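Local coordinates for protein octenoyl-coa reductase/carboxylase (Streptomyces sp., PDB 4A0S) that catalyses the NADPH-dependent reductive carboxylation of 2-octenoyl-CoA, supplying an extender unit for cinnabaramide polyketide biosynthesis, at residues Thr205-Leu210 against His365-Ala370. Residues are numbered along the deposited sequence; the frame is centred on the assembly and turned at random.
Sequences TAYRML and HEEQQA. With NAP (NADP nicotinamide-adenine-dinucleotide phosphate), chain F.
Arg208 and Glu367 join the two helices by a salt bridge, NH1 lying 2.7 Å from OE1. The N-H...O angle of 147° shows a moderately bent bond; OE1 is met on its syn side, but somewhat out of the carboxylate plane, while it stays near the guanidinium plane. The guanidinium and carboxylate planes, 87° apart, do not suit a coplanar two-pronged pairing, and the one assigned hydrogen bond is from NH1 to OE1. Arg208 runs fully extended from CG to NE, which takes its aliphatic part across the carboxylate, CG 3.2 Å from OE2 of Glu367. On Glu367, CG stands anti to the carbonyl carbon, and the extended chain beyond it carries the carboxylate across to Arg208.

The preceding residue, Tyr207, reaches the other helix with its ring. The backbone O of Glu367 sits over one face, 3.6 Å above the ring plane and offset toward the rim, whereas the Ala370 methyl approaches obliquely, its CB 3.1 Å from the Tyr207 OH.

The segment axes pass 9.1 Å apart at 104°, a steep crossing that confines the contact to these few side chains. It lies within the enoyl reductase region of this medium-chain dehydrogenase/reductase fold, where helix 200-210 packs on strand 309-312 of the parallel Rossmann sheet and on helix 232-243. Thr205, on the same helix, accepts a weak hydrogen bond at OG1 from the nicotinamide amide N7N of NADP (3.1 Å).

Second partners position the ion pair: Asp154 forms a salt bridge with NH2 of Arg208, and Ser212 OG hydrogen-bonds OE2 of Glu367. Phe240 meets the Tyr207 ring edge-to-face, and Lys219 of a neighbouring subunit also packs against this tyrosine.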
loop_
_atom_site.group_PDB
_atom_site.type_symbol
_atom_site.label_atom_id
_atom_site.label_comp_id
_atom_site.label_asym_id
_atom_site.label_seq_id
_atom_site.Cartn_x
_atom_site.Cartn_y
_atom_site.Cartn_z
ATOM N N THR A 205 -11.939 11.939 11.491
ATOM C CA THR A 205 -12.621 11.284 10.389
ATOM C C THR A 205 -12.119 11.790 9.039
ATOM O O THR A 205 -11.878 10.999 8.131
ATOM C CB THR A 205 -14.140 11.483 10.482
ATOM O OG1 THR A 205 -14.621 10.776 11.625
ATOM C CG2 THR A 205 -14.830 10.932 9.254
ATOM N N ALA A 206 -11.957 13.104 8.930
ATOM C CA ALA A 206 -11.450 13.694 7.713
ATOM C C ALA A 206 -9.991 13.234 7.509
ATOM O O ALA A 206 -9.534 13.022 6.383
ATOM C CB ALA A 206 -11.539 15.219 7.794
ATOM N N TYR A 207 -9.291 13.078 8.623
ATOM C CA TYR A 207 -7.893 12.722 8.620
ATOM C C TYR A 207 -7.753 11.307 8.072
ATOM O O TYR A 207 -6.917 11.036 7.199
ATOM C CB TYR A 207 -7.304 12.792 10.033
ATOM C CG TYR A 207 -5.862 12.365 10.025
ATOM C CD1 TYR A 207 -5.518 11.006 10.000
ATOM C CD2 TYR A 207 -4.836 13.316 9.979
ATOM C CE1 TYR A 207 -4.191 10.609 9.937
ATOM C CE2 TYR A 207 -3.504 12.920 9.938
ATOM C CZ TYR A 207 -3.200 11.561 9.903
ATOM O OH TYR A 207 -1.900 11.159 9.851
ATOM N N ARG A 208 -8.576 10.403 8.591
ATOM C CA ARG A 208 -8.562 9.025 8.104
ATOM C C ARG A 208 -8.853 8.996 6.601
ATOM O O ARG A 208 -8.156 8.349 5.840
ATOM C CB ARG A 208 -9.593 8.166 8.836
ATOM C CG ARG A 208 -9.557 6.730 8.338
ATOM C CD ARG A 208 -10.473 5.799 9.102
ATOM N NE ARG A 208 -10.394 4.463 8.535
ATOM C CZ ARG A 208 -9.646 3.475 9.031
ATOM N NH1 ARG A 208 -8.884 3.665 10.106
ATOM N NH2 ARG A 208 -9.645 2.288 8.443
ATOM N N MET A 209 -9.895 9.717 6.204
ATOM C CA MET A 209 -10.331 9.773 4.819
ATOM C C MET A 209 -9.275 10.300 3.870
ATOM O O MET A 209 -9.223 9.874 2.740
ATOM C CB MET A 209 -11.565 10.670 4.732
ATOM C CG MET A 209 -12.763 10.038 5.426
ATOM S SD MET A 209 -14.163 11.140 5.454
ATOM C CE MET A 209 -14.642 11.109 3.720
ATOM N N LEU A 210 -8.448 11.233 4.328
ATOM C CA LEU A 210 -7.607 11.981 3.397
ATOM C C LEU A 210 -6.137 11.845 3.660
ATOM O O LEU A 210 -5.360 11.831 2.727
ATOM C CB LEU A 210 -7.950 13.471 3.423
ATOM C CG LEU A 210 -9.352 13.832 2.956
ATOM C CD1 LEU A 210 -9.592 15.306 3.260
ATOM C CD2 LEU A 210 -9.495 13.547 1.451
ATOM N N HIS A 365 -7.228 5.073 16.918
ATOM C CA HIS A 365 -6.484 5.819 17.902
ATOM C C HIS A 365 -5.183 6.384 17.325
ATOM O O HIS A 365 -4.761 7.471 17.693
ATOM C CB HIS A 365 -6.192 4.870 19.054
ATOM C CG HIS A 365 -5.845 5.533 20.333
ATOM N ND1 HIS A 365 -6.321 6.773 20.695
ATOM C CD2 HIS A 365 -5.100 5.093 21.369
ATOM C CE1 HIS A 365 -5.868 7.072 21.900
ATOM N NE2 HIS A 365 -5.121 6.071 22.326
ATOM N N GLU A 366 -4.547 5.636 16.434
ATOM C CA GLU A 366 -3.325 6.124 15.801
ATOM C C GLU A 366 -3.617 7.347 14.939
ATOM O O GLU A 366 -2.929 8.358 15.016
ATOM C CB GLU A 366 -2.626 5.036 14.976
ATOM C CG GLU A 366 -1.380 5.577 14.291
ATOM C CD GLU A 366 -0.626 4.559 13.509
ATOM O OE1 GLU A 366 -1.210 3.957 12.576
ATOM O OE2 GLU A 366 0.573 4.380 13.807
ATOM N N GLU A 367 -4.658 7.252 14.137
ATOM C CA GLU A 367 -5.038 8.352 13.259
ATOM C C GLU A 367 -5.442 9.573 14.047
ATOM O O GLU A 367 -5.219 10.699 13.630
ATOM C CB GLU A 367 -6.181 7.926 12.348
ATOM C CG GLU A 367 -5.713 6.932 11.363
ATOM C CD GLU A 367 -6.833 6.219 10.681
ATOM O OE1 GLU A 367 -7.846 5.886 11.330
ATOM O OE2 GLU A 367 -6.679 6.006 9.474
ATOM N N GLN A 368 -6.056 9.321 15.192
ATOM C CA GLN A 368 -6.525 10.377 16.034
ATOM C C GLN A 368 -5.365 11.082 16.681
ATOM O O GLN A 368 -5.378 12.287 16.787
ATOM C CB GLN A 368 -7.492 9.825 17.060
ATOM C CG GLN A 368 -8.857 9.565 16.433
ATOM C CD GLN A 368 -9.608 10.861 16.166
ATOM O OE1 GLN A 368 -9.033 11.956 16.244
ATOM N NE2 GLN A 368 -10.885 10.744 15.821
ATOM N N GLN A 369 -4.360 10.315 17.101
ATOM C CA GLN A 369 -3.125 10.909 17.592
ATOM C C GLN A 369 -2.443 11.737 16.520
ATOM O O GLN A 369 -1.956 12.827 16.806
ATOM C CB GLN A 369 -2.140 9.853 18.054
ATOM C CG GLN A 369 -0.787 10.469 18.348
ATOM C CD GLN A 369 0.172 9.461 18.886
ATOM O OE1 GLN A 369 0.373 9.373 20.097
ATOM N NE2 GLN A 369 0.748 8.664 17.998
ATOM N N ALA A 370 -2.388 11.202 15.300
ATOM C CA ALA A 370 -1.797 11.931 14.183
ATOM C C ALA A 370 -2.556 13.234 13.984
ATOM O O ALA A 370 -1.958 14.296 13.779
ATOM C CB ALA A 370 -1.866 11.102 12.932
HETATM P PA NAP F . -22.225 19.165 9.031
HETATM O O1A NAP F . -21.238 19.970 9.956
HETATM O O2A NAP F . -23.682 19.496 9.152
HETATM O O5B NAP F . -21.771 19.447 7.589
HETATM C C5B NAP F . -22.416 18.721 6.562
HETATM C C4B NAP F . -22.301 19.560 5.300
HETATM O O4B NAP F . -22.918 18.782 4.264
HETATM C C3B NAP F . -23.067 20.897 5.387
HETATM O O3B NAP F . -22.080 21.908 5.356
HETATM C C2B NAP F . -23.818 20.991 4.068
HETATM O O2B NAP F . -23.029 21.591 3.042
HETATM C C1B NAP F . -24.048 19.574 3.682
HETATM N N9A NAP F . -25.297 19.115 4.340
HETATM C C8A NAP F . -25.818 19.476 5.524
HETATM N N7A NAP F . -26.945 18.792 5.765
HETATM C C5A NAP F . -27.119 18.000 4.717
HETATM C C6A NAP F . -28.104 17.100 4.393
HETATM N N6A NAP F . -29.106 16.881 5.243
HETATM N N1A NAP F . -28.001 16.446 3.246
HETATM C C2A NAP F . -26.977 16.642 2.421
HETATM N N3A NAP F . -26.025 17.512 2.679
HETATM C C4A NAP F . -26.083 18.194 3.826
HETATM O O3 NAP F . -22.045 17.590 9.259
HETATM P PN NAP F . -20.618 16.851 9.259
HETATM O O1N NAP F . -20.249 16.845 10.784
HETATM O O2N NAP F . -19.624 17.423 8.280
HETATM O O5D NAP F . -21.138 15.397 8.856
HETATM C C5D NAP F . -21.554 15.258 7.501
HETATM C C4D NAP F . -21.957 13.818 7.359
HETATM O O4D NAP F . -20.774 13.022 7.716
HETATM C C3D NAP F . -23.046 13.393 8.345
HETATM O O3D NAP F . -23.871 12.506 7.562
HETATM C C2D NAP F . -22.299 12.644 9.428
HETATM O O2D NAP F . -23.133 11.646 10.061
HETATM C C1D NAP F . -21.282 11.942 8.549
HETATM N N1N NAP F . -20.108 11.740 9.365
HETATM C C2N NAP F . -19.562 10.475 9.367
HETATM C C3N NAP F . -18.446 10.307 10.137
HETATM C C7N NAP F . -17.871 8.945 10.149
HETATM O O7N NAP F . -18.302 8.046 9.419
HETATM N N7N NAP F . -16.918 8.813 11.032
HETATM C C4N NAP F . -17.880 11.346 10.882
HETATM C C5N NAP F . -18.410 12.624 10.878
HETATM C C6N NAP F . -19.539 12.823 10.100
HETATM P P2B NAP F . -23.853 22.106 1.759
HETATM O O1X NAP F . -22.677 23.069 1.173
HETATM O O2X NAP F . -24.146 20.893 0.740
HETATM O O3X NAP F . -25.038 22.783 2.403
#